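Local coordinates for conserved hypothetical protein (PDB 1Y81) that is of unknown function but binds coenzyme A in a Rossmann-like CoA-binding domain, at residues A18-S23 against D71-V76. Numbering follows the deposited sequence.
Sequences ALVGAS and DVIVFV. With COA (coenzyme A), chain C.
Ala18 and Val20 on strand 18-20 run beside strand 72-75, joined by four backbone hydrogen bonds between parallel strands, from Ala18 N to Val72 O at one end to Val76 N to Val20 O, just past the second strand; Val74 N to Ala18 O (2.8 Å) is the straightest, at 170°. Side chains alternate between the two faces. Packing is tightest on the face of Ala18, Val20, Ile73 and Phe75, where Val20 CG2 presses on Ile73 CG2 at 3.5 Å, closer than usual for carbons. Val20 CG1, turned away from the backbone N (chi1 171°), instead reaches the CoA adenine, 3.9 Å from C2A. Beta-branched Val20 and Ile73 suit extended strands, and helix 79-91 packs on both. On the other face Leu19, touching helix 29-39, sets CD1 3.7 Å from Val74 CG1. Val76 CG1 still packs on Gly21 O (3.7 Å), but the contact thins at Ala22 and Ser23. In the type II turn Leu19-Ala22, Gly21 (phi 98°) has no room for a side chain beside Val76 O and the preceding carbonyl; its CA meets CoA O4B. Apolar packing and backbone bonds thus fix the central strands, while ligand-facing Ser23 OG, donating to phosphate O8A (2.6 Å), lies beyond their C-terminal ends, where a Rossmann-type sheet binds its nucleotide.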
loop_
_atom_site.group_PDB
_atom_site.type_symbol
_atom_site.label_atom_id
_atom_site.label_comp_id
_atom_site.label_asym_id
_atom_site.label_seq_id
_atom_site.Cartn_x
_atom_site.Cartn_y
_atom_site.Cartn_z
ATOM N N ALA A 18 4.709 0.471 3.233
ATOM C CA ALA A 18 4.435 1.348 2.068
ATOM C C ALA A 18 2.925 1.517 1.874
ATOM O O ALA A 18 2.162 0.571 2.075
ATOM C CB ALA A 18 5.061 0.827 0.822
ATOM N N LEU A 19 2.508 2.716 1.473
ATOM C CA LEU A 19 1.072 3.015 1.359
ATOM C C LEU A 19 0.720 3.493 -0.050
ATOM O O LEU A 19 0.918 4.682 -0.393
ATOM C CB LEU A 19 0.644 4.047 2.425
ATOM C CG LEU A 19 -0.843 4.427 2.431
ATOM C CD1 LEU A 19 -1.759 3.169 2.653
ATOM C CD2 LEU A 19 -1.132 5.540 3.464
ATOM N N VAL A 20 0.194 2.568 -0.854
ATOM C CA VAL A 20 -0.159 2.836 -2.246
ATOM C C VAL A 20 -1.529 3.541 -2.244
ATOM O O VAL A 20 -2.511 2.973 -1.782
ATOM C CB VAL A 20 -0.210 1.539 -3.104
ATOM C CG1 VAL A 20 -0.805 1.830 -4.516
ATOM C CG2 VAL A 20 1.195 0.890 -3.223
ATOM N N GLY A 21 -1.563 4.778 -2.757
ATOM C CA GLY A 21 -2.754 5.616 -2.672
ATOM C C GLY A 21 -2.721 6.615 -1.534
ATOM O O GLY A 21 -3.724 7.299 -1.280
ATOM N N ALA A 22 -1.574 6.723 -0.845
ATOM C CA ALA A 22 -1.377 7.791 0.143
ATOM C C ALA A 22 -1.719 9.114 -0.521
ATOM O O ALA A 22 -1.452 9.286 -1.679
ATOM C CB ALA A 22 0.073 7.833 0.622
ATOM N N SER A 23 -2.329 10.032 0.232
ATOM C CA SER A 23 -2.817 11.272 -0.344
ATOM C C SER A 23 -2.604 12.429 0.613
ATOM O O SER A 23 -2.498 12.219 1.820
ATOM C CB SER A 23 -4.310 11.149 -0.647
ATOM O OG SER A 23 -4.787 12.364 -1.180
ATOM N N ASP A 71 8.128 -4.007 4.838
ATOM C CA ASP A 71 7.509 -5.230 5.388
ATOM C C ASP A 71 6.202 -5.614 4.689
ATOM O O ASP A 71 5.935 -6.791 4.456
ATOM C CB ASP A 71 7.252 -5.080 6.893
ATOM C CG ASP A 71 8.529 -4.939 7.693
ATOM O OD1 ASP A 71 9.575 -5.472 7.255
ATOM O OD2 ASP A 71 8.487 -4.304 8.763
ATOM N N VAL A 72 5.395 -4.605 4.370
ATOM C CA VAL A 72 4.077 -4.813 3.801
ATOM C C VAL A 72 3.776 -3.640 2.871
ATOM O O VAL A 72 4.223 -2.536 3.121
ATOM C CB VAL A 72 2.974 -4.943 4.922
ATOM C CG1 VAL A 72 2.857 -3.673 5.752
ATOM C CG2 VAL A 72 1.613 -5.328 4.341
ATOM N N ILE A 73 3.041 -3.901 1.799
ATOM C CA ILE A 73 2.500 -2.812 0.980
ATOM C C ILE A 73 0.990 -2.776 1.183
ATOM O O ILE A 73 0.305 -3.777 0.909
ATOM C CB ILE A 73 2.868 -2.962 -0.508
ATOM C CG1 ILE A 73 4.401 -2.953 -0.668
ATOM C CG2 ILE A 73 2.274 -1.805 -1.327
ATOM C CD1 ILE A 73 4.863 -3.212 -2.062
ATOM N N VAL A 74 0.490 -1.642 1.698
ATOM C CA VAL A 74 -0.947 -1.432 1.939
ATOM C C VAL A 74 -1.572 -0.679 0.727
ATOM O O VAL A 74 -1.060 0.362 0.300
ATOM C CB VAL A 74 -1.218 -0.685 3.315
ATOM C CG1 VAL A 74 -2.719 -0.322 3.499
ATOM C CG2 VAL A 74 -0.718 -1.520 4.525
ATOM N N PHE A 75 -2.664 -1.223 0.176
ATOM C CA PHE A 75 -3.314 -0.653 -1.012
ATOM C C PHE A 75 -4.618 0.044 -0.644
ATOM O O PHE A 75 -5.515 -0.576 -0.042
ATOM C CB PHE A 75 -3.649 -1.739 -2.041
ATOM C CG PHE A 75 -2.449 -2.346 -2.718
ATOM C CD1 PHE A 75 -2.227 -2.124 -4.077
ATOM C CD2 PHE A 75 -1.548 -3.144 -1.994
ATOM C CE1 PHE A 75 -1.109 -2.695 -4.713
ATOM C CE2 PHE A 75 -0.423 -3.704 -2.621
ATOM C CZ PHE A 75 -0.219 -3.487 -3.970
ATOM N N VAL A 76 -4.724 1.322 -0.996
ATOM C CA VAL A 76 -5.984 2.050 -0.852
ATOM C C VAL A 76 -6.350 2.779 -2.189
ATOM O O VAL A 76 -6.715 3.975 -2.217
ATOM C CB VAL A 76 -5.953 2.957 0.411
ATOM C CG1 VAL A 76 -4.992 4.124 0.226
ATOM C CG2 VAL A 76 -7.365 3.446 0.800
HETATM N N1A COA C . -0.162 4.541 -7.506
HETATM C C2A COA C . -0.356 5.205 -6.321
HETATM N N3A COA C . -1.504 5.928 -6.113
HETATM C C4A COA C . -2.433 6.021 -7.101
HETATM C C5A COA C . -2.264 5.363 -8.317
HETATM C C6A COA C . -1.114 4.614 -8.521
HETATM N N6A COA C . -0.924 3.986 -9.672
HETATM N N7A COA C . -3.356 5.614 -9.081
HETATM C C8A COA C . -4.200 6.404 -8.370
HETATM N N9A COA C . -3.635 6.663 -7.151
HETATM C C1B COA C . -4.158 7.507 -6.055
HETATM C C2B COA C . -5.238 8.486 -6.516
HETATM O O2B COA C . -4.741 9.546 -7.372
HETATM C C3B COA C . -5.762 8.905 -5.137
HETATM O O3B COA C . -4.973 9.907 -4.525
HETATM P P3B COA C . -5.277 11.487 -4.772
HETATM O O7A COA C . -4.000 12.219 -5.060
HETATM O O8A COA C . -5.916 11.982 -3.523
HETATM O O9A COA C . -6.114 11.613 -6.008
HETATM C C4B COA C . -5.625 7.644 -4.273
HETATM O O4B COA C . -4.717 6.780 -4.976
HETATM C C5B COA C . -6.968 6.931 -4.021
HETATM O O5B COA C . -7.543 6.634 -5.277
HETATM P P1A COA C . -9.038 7.109 -5.642
HETATM O O1A COA C . -9.313 6.840 -7.102
HETATM O O2A COA C . -9.239 8.542 -5.205
HETATM O O3A COA C . -9.878 6.068 -4.746
HETATM P P2A COA C . -10.801 6.453 -3.490
HETATM O O4A COA C . -11.985 7.262 -3.954
HETATM O O5A COA C . -10.096 7.116 -2.363
HETATM O O6A COA C . -11.283 5.016 -2.984
HETATM C CBP COA C . -11.040 2.682 -2.457
HETATM C CCP COA C . -10.359 4.069 -2.480
HETATM C CDP COA C . -10.004 1.680 -1.930
HETATM C CEP COA C . -11.419 2.271 -3.877
HETATM C CAP COA C . -12.316 2.713 -1.585
HETATM O OAP COA C . -13.000 1.473 -1.656
HETATM C C9P COA C . -11.865 2.991 -0.179
HETATM O O9P COA C . -11.834 4.313 0.260
HETATM N N8P COA C . -11.466 1.933 0.540
HETATM C C7P COA C . -10.900 1.985 1.881
HETATM C C6P COA C . -11.897 2.139 2.966
HETATM C C5P COA C . -11.161 2.085 4.275
HETATM O O5P COA C . -9.913 2.174 4.359
HETATM N N4P COA C . -11.993 1.954 5.274
HETATM C C3P COA C . -11.654 1.868 6.657
HETATM C C2P COA C . -12.262 0.605 7.267
HETATM S S1P COA C . -11.535 -0.890 6.517
#